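Local coordinates for protein luciferase-like monooxygenase (PDB 4US5) that probably acts as a flavin-dependent monooxygenase of the bacterial luciferase family, inserting oxygen into a substrate on a TIM-barrel scaffold, at residues 194-199 with 283-288; 221-226 with 303-308; 242-247 with 274-279. All blocks are in the same frame, centred on the assembly; numbering follows the deposited sequence.

Contact 1: 194-199 with 283-288; sequences ITPQFT and WPRYVV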
ATOM      1  N   ILE B 194      -2.200  24.018  11.590  1.00 19.60           N
ATOM      2  CA  ILE B 194      -2.534  23.280  12.824  1.00 20.32           C
ATOM      3  C   ILE B 194      -2.132  24.087  14.066  1.00 20.53           C
ATOM      4  O   ILE B 194      -2.928  24.241  14.998  1.00 20.39           O
ATOM      5  CB  ILE B 194      -1.837  21.917  12.871  1.00 22.64           C
ATOM      6  CG1 ILE B 194      -2.326  21.065  11.689  1.00 24.35           C
ATOM      7  CG2 ILE B 194      -2.078  21.209  14.233  1.00 24.66           C
ATOM      8  CD1 ILE B 194      -1.871  19.622  11.702  1.00 27.41           C
ATOM      9  N   THR B 195      -0.915  24.618  14.070  1.00 20.06           N
ATOM     10  CA  THR B 195      -0.380  25.349  15.215  1.00 20.45           C
ATOM     11  C   THR B 195       0.205  26.709  14.797  1.00 19.81           C
ATOM     12  O   THR B 195       1.422  26.916  14.821  1.00 19.62           O
ATOM     13  CB  THR B 195       0.655  24.464  15.929  1.00 20.83           C
ATOM     14  OG1 THR B 195       0.073  23.185  16.176  1.00 21.26           O
ATOM     15  CG2 THR B 195       1.099  25.057  17.280  1.00 23.59           C
ATOM     16  N   PRO B 196      -0.661  27.638  14.397  1.00 20.69           N
ATOM     17  CA  PRO B 196      -0.206  28.913  13.876  1.00 20.36           C
ATOM     18  C   PRO B 196       0.395  29.811  14.971  1.00 21.21           C
ATOM     19  O   PRO B 196       1.121  30.737  14.647  1.00 23.53           O
ATOM     20  CB  PRO B 196      -1.476  29.548  13.315  1.00 21.23           C
ATOM     21  CG  PRO B 196      -2.583  28.879  14.054  1.00 22.04           C
ATOM     22  CD  PRO B 196      -2.110  27.485  14.307  1.00 21.67           C
ATOM     23  N   GLN B 197       0.143  29.499  16.236  1.00 23.59           N
ATOM     24  CA  GLN B 197       0.750  30.297  17.323  1.00 26.24           C
ATOM     25  C   GLN B 197       2.279  30.153  17.401  1.00 26.85           C
ATOM     26  O   GLN B 197       2.935  31.041  17.900  1.00 27.32           O
ATOM     27  CB  GLN B 197       0.097  29.965  18.680  1.00 28.93           C
ATOM     28  CG  GLN B 197       0.317  28.541  19.154  1.00 31.48           C
ATOM     29  CD  GLN B 197      -0.841  27.612  18.801  1.00 36.19           C
ATOM     30  OE1 GLN B 197      -1.420  27.666  17.678  1.00 32.10           O
ATOM     31  NE2 GLN B 197      -1.189  26.748  19.749  1.00 34.69           N
ATOM     32  N   PHE B 198       2.851  29.067  16.882  1.00 23.68           N
ATOM     33  CA  PHE B 198       4.283  28.820  17.011  1.00 24.96           C
ATOM     34  C   PHE B 198       5.063  28.694  15.705  1.00 24.47           C
ATOM     35  O   PHE B 198       6.216  28.297  15.706  1.00 22.27           O
ATOM     36  CB  PHE B 198       4.497  27.558  17.855  1.00 25.98           C
ATOM     37  CG  PHE B 198       3.958  27.676  19.272  1.00 28.48           C
ATOM     38  CD1 PHE B 198       4.418  28.671  20.110  1.00 36.14           C
ATOM     39  CD2 PHE B 198       3.069  26.746  19.776  1.00 32.81           C
ATOM     40  CE1 PHE B 198       3.951  28.782  21.411  1.00 37.53           C
ATOM     41  CE2 PHE B 198       2.601  26.840  21.086  1.00 38.72           C
ATOM     42  CZ  PHE B 198       3.045  27.868  21.901  1.00 36.96           C
ATOM     43  N   THR B 199       4.435  29.044  14.587  1.00 21.39           N
ATOM     44  CA  THR B 199       5.078  28.870  13.296  1.00 20.91           C
ATOM     45  C   THR B 199       6.439  29.548  13.207  1.00 20.29           C
ATOM     46  O   THR B 199       7.436  28.926  12.849  1.00 20.94           O
ATOM     47  CB  THR B 199       4.168  29.411  12.172  1.00 20.71           C
ATOM     48  OG1 THR B 199       2.884  28.768  12.264  1.00 19.83           O
ATOM     49  CG2 THR B 199       4.787  29.138  10.799  1.00 22.09           C
ATOM     50  N   TRP B 283       0.012  35.311  11.607  1.00 23.44           N
ATOM     51  CA  TRP B 283      -0.467  35.029  10.278  1.00 22.65           C
ATOM     52  C   TRP B 283      -1.803  34.310  10.371  1.00 23.09           C
ATOM     53  O   TRP B 283      -2.019  33.533  11.299  1.00 24.08           O
ATOM     54  CB  TRP B 283       0.541  34.174   9.508  1.00 20.95           C
ATOM     55  CG  TRP B 283       1.864  34.828   9.335  1.00 19.35           C
ATOM     56  CD1 TRP B 283       2.105  36.054   8.804  1.00 20.74           C
ATOM     57  CD2 TRP B 283       3.133  34.273   9.663  1.00 21.68           C
ATOM     58  NE1 TRP B 283       3.433  36.315   8.785  1.00 22.31           N
ATOM     59  CE2 TRP B 283       4.102  35.226   9.297  1.00 23.31           C
ATOM     60  CE3 TRP B 283       3.560  33.062  10.210  1.00 22.36           C
ATOM     61  CZ2 TRP B 283       5.471  35.008   9.473  1.00 24.57           C
ATOM     62  CZ3 TRP B 283       4.924  32.843  10.346  1.00 26.87           C
ATOM     63  CH2 TRP B 283       5.852  33.821   9.990  1.00 25.09           C
ATOM     64  N   PRO B 284      -2.680  34.505   9.367  1.00 21.94           N
ATOM     65  CA  PRO B 284      -3.976  33.817   9.469  1.00 21.92           C
ATOM     66  C   PRO B 284      -3.778  32.295   9.494  1.00 20.29           C
ATOM     67  O   PRO B 284      -2.927  31.780   8.769  1.00 21.14           O
ATOM     68  CB  PRO B 284      -4.724  34.267   8.203  1.00 23.84           C
ATOM     69  CG  PRO B 284      -3.706  34.866   7.302  1.00 24.55           C
ATOM     70  CD  PRO B 284      -2.531  35.272   8.127  1.00 23.39           C
ATOM     71  N   ARG B 285      -4.594  31.590  10.255  1.00 18.79           N
ATOM     72  CA  ARG B 285      -4.493  30.142  10.299  1.00 18.65           C
ATOM     73  C   ARG B 285      -4.678  29.535   8.890  1.00 17.07           C
ATOM     74  O   ARG B 285      -3.923  28.641   8.465  1.00 18.42           O
ATOM     75  CB  ARG B 285      -5.532  29.545  11.228  1.00 17.85           C
ATOM     76  CG  ARG B 285      -5.392  28.024  11.351  1.00 18.94           C
ATOM     77  CD  ARG B 285      -6.572  27.389  12.013  1.00 20.24           C
ATOM     78  NE  ARG B 285      -6.595  27.680  13.451  1.00 23.50           N
ATOM     79  CZ  ARG B 285      -5.908  27.006  14.361  1.00 22.29           C
ATOM     80  NH1 ARG B 285      -5.114  26.025  14.016  1.00 22.75           N
ATOM     81  NH2 ARG B 285      -5.996  27.351  15.626  1.00 24.55           N
ATOM     82  N   TYR B 286      -5.704  30.015   8.208  1.00 18.38           N
ATOM     83  CA  TYR B 286      -6.025  29.603   6.857  1.00 18.09           C
ATOM     84  C   TYR B 286      -5.928  30.834   5.958  1.00 17.74           C
ATOM     85  O   TYR B 286      -6.459  31.909   6.282  1.00 19.24           O
ATOM     86  CB  TYR B 286      -7.452  29.050   6.798  1.00 18.88           C
ATOM     87  CG  TYR B 286      -7.726  27.907   7.746  1.00 19.34           C
ATOM     88  CD1 TYR B 286      -6.761  26.964   8.051  1.00 19.26           C
ATOM     89  CD2 TYR B 286      -8.985  27.755   8.321  1.00 21.61           C
ATOM     90  CE1 TYR B 286      -7.042  25.904   8.888  1.00 19.69           C
ATOM     91  CE2 TYR B 286      -9.271  26.688   9.164  1.00 21.20           C
ATOM     92  CZ  TYR B 286      -8.303  25.786   9.456  1.00 20.25           C
ATOM     93  OH  TYR B 286      -8.556  24.735  10.278  1.00 21.27           O
ATOM     94  N   VAL B 287      -5.235  30.683   4.838  1.00 17.60           N
ATOM     95  CA  VAL B 287      -4.954  31.795   3.944  1.00 16.77           C
ATOM     96  C   VAL B 287      -5.961  31.827   2.833  1.00 18.01           C
ATOM     97  O   VAL B 287      -6.063  30.869   2.046  1.00 17.49           O
ATOM     98  CB  VAL B 287      -3.535  31.682   3.399  1.00 17.39           C
ATOM     99  CG1 VAL B 287      -3.240  32.775   2.375  1.00 18.16           C
ATOM    100  CG2 VAL B 287      -2.550  31.751   4.550  1.00 18.12           C
ATOM    101  N   VAL B 288      -6.673  32.955   2.716  1.00 17.46           N
ATOM    102  CA  VAL B 288      -7.830  33.059   1.824  1.00 20.79           C
ATOM    103  C   VAL B 288      -7.738  34.329   0.997  1.00 22.39           C
ATOM    104  O   VAL B 288      -7.367  35.394   1.534  1.00 20.97           O
ATOM    105  CB  VAL B 288      -9.144  33.126   2.616  1.00 21.65           C
ATOM    106  CG1 VAL B 288     -10.351  33.198   1.677  1.00 21.86           C
ATOM    107  CG2 VAL B 288      -9.259  31.946   3.560  1.00 24.25           C
TER
HETATM  108  O   HOH W   1      -3.841  26.490  17.384  1.00 30.05           O
HETATM  109  O   HOH W   2       1.336  32.653  12.836  1.00 22.92           O
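In the TIM-barrel fold of this family, the loop leading from strand 188-191 into helix 199-209 is met by the lead-in to strand 286-289: Arg285 and Trp283 touch Ile194, Pro196 and Thr199. The polar centre is the guanidinium of Arg285. Its NH1 donates to Ile194 O at 3.0 Å, with the oxygen close to the guanidinium plane; the nitrogen, however, stands 63° above the carbonyl plane, and an N-H...O angle of 143° makes the bond bent. The Arg285 chain starts anti to the backbone N and turns at chi3 (-72°), which brings one guanidinium face against the Pro196 ring. Pro196 CG sits over the centre of that face, while Pro196 CD comes to 3.4 Å from Arg285 NH1. A water accepts from Arg285 NH2 at 2.9 Å and donates to Gln197 OE1 at 2.7 Å. A second water donates to Pro196 O (2.6 Å) and accepts from Trp283 N (3.2 Å), joining the two backbones. Thr199 CG2 meets the edge of the indole at Trp283 CZ3, 3.7 Å away, while Thr199 OG1 bonds to His192 ND1. Arg285 NH1 also reaches Phe193 O, and NE forms a salt bridge with Glu279. Bonds to NE, NH1 and NH2, with a proline over one face, imply that the guanidinium has little freedom to turn, its charge probably balanced by Glu279.

Contact 2: 221-226 with 303-308; sequences PILSVV and DATGAE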
ATOM      1  N   PRO B 221      13.351  23.282   4.984  1.00 23.75           N
ATOM      2  CA  PRO B 221      12.051  23.555   5.559  1.00 21.76           C
ATOM      3  C   PRO B 221      10.932  23.689   4.515  1.00 20.03           C
ATOM      4  O   PRO B 221      11.081  24.399   3.509  1.00 20.33           O
ATOM      5  CB  PRO B 221      12.275  24.890   6.318  1.00 22.58           C
ATOM      6  CG  PRO B 221      13.645  25.380   5.948  1.00 24.38           C
ATOM      7  CD  PRO B 221      14.138  24.522   4.831  1.00 24.55           C
ATOM      8  N   ILE B 222       9.802  23.058   4.811  1.00 18.55           N
ATOM      9  CA  ILE B 222       8.556  23.252   4.093  1.00 18.81           C
ATOM     10  C   ILE B 222       7.543  23.822   5.087  1.00 17.49           C
ATOM     11  O   ILE B 222       7.496  23.390   6.245  1.00 18.91           O
ATOM     12  CB  ILE B 222       8.024  21.883   3.560  1.00 21.55           C
ATOM     13  CG1 ILE B 222       8.868  21.458   2.366  1.00 24.42           C
ATOM     14  CG2 ILE B 222       6.554  21.962   3.190  1.00 22.78           C
ATOM     15  CD1 ILE B 222       8.433  20.142   1.738  1.00 26.56           C
ATOM     16  N   LEU B 223       6.709  24.741   4.632  1.00 16.55           N
ATOM     17  CA  LEU B 223       5.600  25.224   5.416  1.00 17.60           C
ATOM     18  C   LEU B 223       4.274  24.688   4.849  1.00 18.16           C
ATOM     19  O   LEU B 223       3.960  24.956   3.691  1.00 19.96           O
ATOM     20  CB  LEU B 223       5.591  26.740   5.369  1.00 20.72           C
ATOM     21  CG  LEU B 223       4.744  27.489   6.376  1.00 22.74           C
ATOM     22  CD1 LEU B 223       5.193  27.190   7.793  1.00 24.68           C
ATOM     23  CD2 LEU B 223       4.815  28.975   6.081  1.00 22.57           C
ATOM     24  N   SER B 224       3.555  23.890   5.635  1.00 17.27           N
ATOM     25  CA  SER B 224       2.241  23.413   5.234  1.00 17.03           C
ATOM     26  C   SER B 224       1.186  24.394   5.644  1.00 17.31           C
ATOM     27  O   SER B 224       1.100  24.782   6.823  1.00 17.12           O
ATOM     28  CB  SER B 224       1.957  22.023   5.777  1.00 19.58           C
ATOM     29  OG  SER B 224       2.937  21.142   5.283  1.00 23.34           O
ATOM     30  N   VAL B 225       0.370  24.775   4.681  1.00 16.04           N
ATOM     31  CA  VAL B 225      -0.603  25.836   4.815  1.00 17.17           C
ATOM     32  C   VAL B 225      -1.893  25.407   4.143  1.00 17.57           C
ATOM     33  O   VAL B 225      -1.862  24.788   3.090  1.00 17.42           O
ATOM     34  CB  VAL B 225      -0.132  27.150   4.145  1.00 17.63           C
ATOM     35  CG1 VAL B 225       0.908  27.853   5.004  1.00 18.76           C
ATOM     36  CG2 VAL B 225       0.401  26.914   2.737  1.00 18.78           C
ATOM     37  N   VAL B 226      -3.019  25.771   4.750  1.00 17.27           N
ATOM     38  CA  VAL B 226      -4.286  25.748   4.084  1.00 16.79           C
ATOM     39  C   VAL B 226      -4.445  27.017   3.265  1.00 17.17           C
ATOM     40  O   VAL B 226      -4.181  28.160   3.745  1.00 15.20           O
ATOM     41  CB  VAL B 226      -5.443  25.632   5.082  1.00 17.16           C
ATOM     42  CG1 VAL B 226      -6.764  25.956   4.438  1.00 17.12           C
ATOM     43  CG2 VAL B 226      -5.487  24.260   5.674  1.00 18.96           C
ATOM     44  N   ASP B 303       9.267  33.914   3.396  1.00 25.49           N
ATOM     45  CA  ASP B 303      10.471  34.703   3.659  1.00 26.47           C
ATOM     46  C   ASP B 303      10.833  34.608   5.124  1.00 25.75           C
ATOM     47  O   ASP B 303      11.994  34.399   5.475  1.00 24.47           O
ATOM     48  CB  ASP B 303      10.259  36.179   3.295  1.00 29.40           C
ATOM     49  CG  ASP B 303      10.230  36.422   1.818  1.00 33.90           C
ATOM     50  OD1 ASP B 303      10.652  35.560   1.043  1.00 37.43           O
ATOM     51  OD2 ASP B 303       9.753  37.496   1.403  1.00 34.85           O
ATOM     52  N   ALA B 304       9.826  34.767   5.991  1.00 24.62           N
ATOM     53  CA  ALA B 304      10.063  34.777   7.422  1.00 24.11           C
ATOM     54  C   ALA B 304      10.546  33.443   7.975  1.00 23.90           C
ATOM     55  O   ALA B 304      11.340  33.408   8.907  1.00 25.18           O
ATOM     56  CB  ALA B 304       8.821  35.234   8.161  1.00 23.58           C
ATOM     57  N   THR B 305      10.030  32.339   7.407  1.00 21.19           N
ATOM     58  CA  THR B 305      10.306  31.029   7.928  1.00 19.60           C
ATOM     59  C   THR B 305      11.456  30.322   7.230  1.00 20.89           C
ATOM     60  O   THR B 305      11.885  29.277   7.687  1.00 22.28           O
ATOM     61  CB  THR B 305       9.053  30.141   7.817  1.00 18.82           C
ATOM     62  OG1 THR B 305       8.621  30.102   6.445  1.00 19.92           O
ATOM     63  CG2 THR B 305       7.922  30.706   8.710  1.00 18.93           C
ATOM     64  N   GLY B 306      11.922  30.871   6.112  1.00 20.94           N
ATOM     65  CA  GLY B 306      12.931  30.225   5.291  1.00 23.01           C
ATOM     66  C   GLY B 306      12.388  29.029   4.532  1.00 23.08           C
ATOM     67  O   GLY B 306      13.152  28.200   4.079  1.00 23.54           O
ATOM     68  N   ALA B 307      11.073  28.972   4.348  1.00 23.21           N
ATOM     69  CA  ALA B 307      10.454  27.840   3.658  1.00 22.22           C
ATOM     70  C   ALA B 307      10.858  27.844   2.171  1.00 23.95           C
ATOM     71  O   ALA B 307      10.793  28.868   1.521  1.00 25.77           O
ATOM     72  CB  ALA B 307       8.953  27.896   3.796  1.00 22.77           C
ATOM     73  N   GLU B 308      11.295  26.690   1.688  1.00 23.59           N
ATOM     74  CA  GLU B 308      11.633  26.472   0.292  1.00 27.61           C
ATOM     75  C   GLU B 308      10.380  26.159  -0.559  1.00 22.75           C
ATOM     76  O   GLU B 308      10.330  26.446  -1.765  1.00 20.88           O
ATOM     77  CB  GLU B 308      12.593  25.278   0.201  1.00 29.11           C
ATOM     78  CG  GLU B 308      13.887  25.443   0.994  1.00 33.36           C
ATOM     79  CD  GLU B 308      14.756  24.194   0.966  1.00 34.85           C
ATOM     80  OE1 GLU B 308      14.296  23.147   0.461  1.00 35.50           O
ATOM     81  OE2 GLU B 308      15.903  24.259   1.446  1.00 41.78           O
TER
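Leu223 carries CG anti to its own nitrogen (chi1 -165°), which takes the branch toward the helix end, where Leu223 CD2 comes to 4.0 Å from Thr305 OG1; the Thr305 hydroxyl in turn stands between its backbone N and carbonyl carbon (chi1 56°), where it bonds to Met301 O. The two residues lie at a junction of the beta/alpha barrel: helix 291-305 ends, turns through Gly306 and enters strand 309-313, which runs parallel to strand 221-229. Gly306 makes that turn with positive phi, a conformation that favours glycine. Ala307 N then gives a weak bond back to Thr305 OG1, and Ala307 CB rests 3.9 Å from Leu223 CB. A backbone bond between the incoming chain and the strand runs from Glu308 N to Pro221 O, at 2.9 Å; an N-H...O angle of 165° makes it nearly straight, and the donor lies almost in line with the carbonyl bond. Pro221 O also receives a CA-H...O contact from Ala307 CA at 3.5 Å. The Pro221 ring packs against the turn: Pro221 CG abuts Gly306 O at 3.4 Å, and the ring crosses the Glu308 chain at about a right angle. Replacing Pro221 with an alanine would remove CG and CD, and is likely to open a gap beside Gly306 O and lose the contact with the Glu308 side chain. Met203 of helix 199-209 packs on both Pro221 and Thr305. The extended Glu308 chain passes across the proline, with Glu308 OE2 3.8 Å from Pro221 CD and OE1 in a salt bridge with Arg220 NE.

Contact 3: 242-247 with 274-279; sequences THRLFH and DPLAEE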
ATOM      1  N   THR B 242     -17.313  27.009   3.637  1.00 21.92           N
ATOM      2  CA  THR B 242     -17.277  25.588   3.978  1.00 19.63           C
ATOM      3  C   THR B 242     -16.407  25.303   5.184  1.00 20.77           C
ATOM      4  O   THR B 242     -16.824  24.625   6.145  1.00 19.75           O
ATOM      5  CB  THR B 242     -16.744  24.787   2.765  1.00 19.91           C
ATOM      6  OG1 THR B 242     -17.719  24.826   1.731  1.00 20.55           O
ATOM      7  CG2 THR B 242     -16.390  23.336   3.110  1.00 19.89           C
ATOM      8  N   HIS B 243     -15.193  25.833   5.161  1.00 20.14           N
ATOM      9  CA  HIS B 243     -14.262  25.579   6.230  1.00 20.20           C
ATOM     10  C   HIS B 243     -14.700  26.251   7.537  1.00 19.99           C
ATOM     11  O   HIS B 243     -14.538  25.700   8.624  1.00 22.69           O
ATOM     12  CB  HIS B 243     -12.892  26.067   5.824  1.00 21.02           C
ATOM     13  CG  HIS B 243     -11.788  25.311   6.462  1.00 18.81           C
ATOM     14  ND1 HIS B 243     -10.487  25.442   6.062  1.00 21.00           N
ATOM     15  CD2 HIS B 243     -11.790  24.382   7.443  1.00 19.92           C
ATOM     16  CE1 HIS B 243      -9.727  24.642   6.788  1.00 19.20           C
ATOM     17  NE2 HIS B 243     -10.502  23.956   7.600  1.00 20.36           N
ATOM     18  N   ARG B 244     -15.165  27.485   7.408  1.00 19.70           N
ATOM     19  CA  ARG B 244     -15.640  28.233   8.537  1.00 20.53           C
ATOM     20  C   ARG B 244     -16.759  27.454   9.252  1.00 20.83           C
ATOM     21  O   ARG B 244     -16.752  27.339  10.488  1.00 22.04           O
ATOM     22  CB  ARG B 244     -16.132  29.593   8.084  1.00 20.96           C
ATOM     23  CG  ARG B 244     -15.047  30.521   7.598  1.00 21.23           C
ATOM     24  CD  ARG B 244     -15.621  31.814   7.062  1.00 22.86           C
ATOM     25  NE  ARG B 244     -16.244  32.580   8.136  1.00 23.22           N
ATOM     26  CZ  ARG B 244     -17.308  33.357   7.996  1.00 27.70           C
ATOM     27  NH1 ARG B 244     -17.889  33.514   6.820  1.00 25.58           N
ATOM     28  NH2 ARG B 244     -17.813  33.976   9.077  1.00 30.22           N
ATOM     29  N   LEU B 245     -17.718  26.966   8.474  1.00 20.67           N
ATOM     30  CA  LEU B 245     -18.885  26.234   9.045  1.00 20.85           C
ATOM     31  C   LEU B 245     -18.452  24.900   9.608  1.00 21.68           C
ATOM     32  O   LEU B 245     -18.947  24.480  10.643  1.00 22.59           O
ATOM     33  CB  LEU B 245     -19.969  26.031   7.993  1.00 19.41           C
ATOM     34  CG  LEU B 245     -21.221  25.243   8.438  1.00 20.37           C
ATOM     35  CD1 LEU B 245     -21.858  25.904   9.646  1.00 22.31           C
ATOM     36  CD2 LEU B 245     -22.216  25.126   7.294  1.00 20.97           C
ATOM     37  N   PHE B 246     -17.466  24.257   8.963  1.00 20.58           N
ATOM     38  CA  PHE B 246     -16.942  23.000   9.499  1.00 23.33           C
ATOM     39  C   PHE B 246     -16.399  23.247  10.888  1.00 24.61           C
ATOM     40  O   PHE B 246     -16.657  22.472  11.812  1.00 24.99           O
ATOM     41  CB  PHE B 246     -15.859  22.399   8.569  1.00 21.57           C
ATOM     42  CG  PHE B 246     -15.333  21.053   9.014  1.00 21.80           C
ATOM     43  CD1 PHE B 246     -16.053  19.898   8.805  1.00 22.99           C
ATOM     44  CD2 PHE B 246     -14.099  20.967   9.648  1.00 22.90           C
ATOM     45  CE1 PHE B 246     -15.576  18.662   9.222  1.00 25.59           C
ATOM     46  CE2 PHE B 246     -13.598  19.742  10.069  1.00 24.38           C
ATOM     47  CZ  PHE B 246     -14.328  18.582   9.843  1.00 25.23           C
ATOM     48  N   HIS B 247     -15.721  24.370  11.087  1.00 25.49           N
ATOM     49  CA  HIS B 247     -15.219  24.670  12.426  1.00 27.76           C
ATOM     50  C   HIS B 247     -16.314  24.989  13.444  1.00 26.07           C
ATOM     51  O   HIS B 247     -16.204  24.606  14.587  1.00 26.43           O
ATOM     52  CB  HIS B 247     -14.215  25.818  12.414  1.00 27.60           C
ATOM     53  CG  HIS B 247     -12.810  25.362  12.290  1.00 30.64           C
ATOM     54  ND1 HIS B 247     -12.265  24.999  11.079  1.00 33.72           N
ATOM     55  CD2 HIS B 247     -11.852  25.142  13.220  1.00 30.81           C
ATOM     56  CE1 HIS B 247     -11.029  24.581  11.266  1.00 29.97           C
ATOM     57  NE2 HIS B 247     -10.741  24.703  12.550  1.00 36.37           N
ATOM     58  N   ASP B 274     -17.901  31.239  15.815  1.00 30.21           N
ATOM     59  CA  ASP B 274     -16.994  31.382  14.677  1.00 27.97           C
ATOM     60  C   ASP B 274     -15.569  31.297  15.241  1.00 32.46           C
ATOM     61  O   ASP B 274     -14.903  32.326  15.417  1.00 35.98           O
ATOM     62  CB  ASP B 274     -17.264  32.700  13.960  1.00 30.61           C
ATOM     63  CG  ASP B 274     -16.598  32.780  12.598  1.00 28.79           C
ATOM     64  OD1 ASP B 274     -15.631  32.021  12.351  1.00 31.23           O
ATOM     65  OD2 ASP B 274     -17.052  33.591  11.782  1.00 31.76           O
ATOM     66  N   PRO B 275     -15.135  30.078  15.601  1.00 29.65           N
ATOM     67  CA  PRO B 275     -13.812  29.868  16.166  1.00 30.70           C
ATOM     68  C   PRO B 275     -12.702  30.508  15.333  1.00 30.71           C
ATOM     69  O   PRO B 275     -11.761  31.047  15.905  1.00 30.29           O
ATOM     70  CB  PRO B 275     -13.644  28.344  16.158  1.00 30.80           C
ATOM     71  CG  PRO B 275     -15.010  27.799  16.100  1.00 31.08           C
ATOM     72  CD  PRO B 275     -15.853  28.805  15.393  1.00 31.38           C
ATOM     73  N   LEU B 276     -12.828  30.494  14.012  1.00 29.12           N
ATOM     74  CA  LEU B 276     -11.765  31.045  13.169  1.00 28.73           C
ATOM     75  C   LEU B 276     -11.693  32.588  13.272  1.00 26.76           C
ATOM     76  O   LEU B 276     -10.616  33.177  13.159  1.00 29.12           O
ATOM     77  CB  LEU B 276     -11.948  30.627  11.722  1.00 25.93           C
ATOM     78  CG  LEU B 276     -11.942  29.124  11.489  1.00 25.51           C
ATOM     79  CD1 LEU B 276     -12.198  28.827  10.028  1.00 25.73           C
ATOM     80  CD2 LEU B 276     -10.627  28.515  11.965  1.00 25.55           C
ATOM     81  N   ALA B 277     -12.830  33.223  13.475  1.00 25.78           N
ATOM     82  CA  ALA B 277     -12.873  34.690  13.634  1.00 28.13           C
ATOM     83  C   ALA B 277     -12.395  35.106  15.029  1.00 30.95           C
ATOM     84  O   ALA B 277     -11.941  36.216  15.213  1.00 33.72           O
ATOM     85  CB  ALA B 277     -14.285  35.203  13.394  1.00 28.93           C
ATOM     86  N   GLU B 278     -12.546  34.216  16.005  1.00 34.18           N
ATOM     87  CA  GLU B 278     -12.365  34.542  17.432  1.00 38.56           C
ATOM     88  C   GLU B 278     -10.911  34.329  17.878  1.00 39.42           C
ATOM     89  O   GLU B 278     -10.589  34.527  19.047  1.00 40.87           O
ATOM     90  CB  GLU B 278     -13.329  33.689  18.324  1.00 40.47           C
ATOM     91  CG  GLU B 278     -14.823  33.953  18.079  1.00 39.43           C
ATOM     92  CD  GLU B 278     -15.756  32.756  18.379  1.00 42.96           C
ATOM     93  OE1 GLU B 278     -15.297  31.758  18.978  1.00 47.26           O
ATOM     94  OE2 GLU B 278     -16.968  32.817  17.998  1.00 43.84           O
ATOM     95  N   GLU B 279     -10.034  33.907  16.962  1.00 34.39           N
ATOM     96  CA  GLU B 279      -8.656  33.657  17.318  1.00 32.90           C
ATOM     97  C   GLU B 279      -7.796  34.600  16.501  1.00 30.15           C
ATOM     98  O   GLU B 279      -8.254  35.168  15.514  1.00 30.23           O
ATOM     99  CB  GLU B 279      -8.273  32.192  17.073  1.00 33.67           C
ATOM    100  CG  GLU B 279      -8.486  31.763  15.629  1.00 33.19           C
ATOM    101  CD  GLU B 279      -8.077  30.320  15.363  1.00 32.34           C
ATOM    102  OE1 GLU B 279      -7.813  29.572  16.322  1.00 30.26           O
ATOM    103  OE2 GLU B 279      -8.011  29.943  14.173  1.00 28.78           O
TER
HETATM  104  O   HOH W   3     -15.377  29.256  12.223  1.00 26.44           O
HETATM  105  O   HOH W   4     -14.267  33.165  10.154  1.00 27.45           O
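Arg244, on helix 233-251, and Asp274, in the loop before strand 286-289, form a salt bridge at the barrel's periphery. Arg244 NH2 donates to Asp274 OD2 at 2.8 Å with an N-H...O angle of 165°; the oxygen lies near the guanidinium plane and is met on its syn side. The arginine chain bends at chi3 (66°) to turn that edge toward the carboxylate. Alongside, one water accepts from Arg244 NE (2.9 Å) and donates to Asp274 OD1. Another water donates to both Arg244 O (2.9 Å) and Asp274 OD1 (2.8 Å), and accepts weakly from Leu276 N. Asp274 OD1 further accepts from Ala277 N at 3.2 Å, an Asx motif, and Asp274 N is satisfied by Glu278 OE2 at 2.9 Å. His247 ND1 gives a weak bond to His243 O, one turn back. The apolar half lies next door: Leu276 CD2 sits over the His247 ring, 3.7 Å from its centroid and 6° off the normal, a CH-pi contact. Pro275 CG touches His247 O at 3.7 Å. With a guanidinium, two waters and a backbone N-H sharing its two oxygens, Asp274 is probably held as the anion and ties loop to helix through both charge and water.

Contacts 1 and 2 are partly buried and share the barrel sheet: strands 286-289 and 221-229 are neighbours, probably joined by a bond from Val287 N to Val226 O, and Trp283 packs on Ala304 and Thr199 on Leu223. Contact 3 lies at the surface, its centre about 20 Å from the centre of the chain, where a helix meets a loop. Contact 2, at a helix-to-strand turn, relies on a backbone bond and apolar packing; contact 1 mixes a guanidinium, a proline face and waters; contact 3 is the one with a salt bridge across its segments. A further salt bridge, Glu279 with Arg285, connects contacts 3 and 1, and Tyr286 packs against His243, His247 and Leu276.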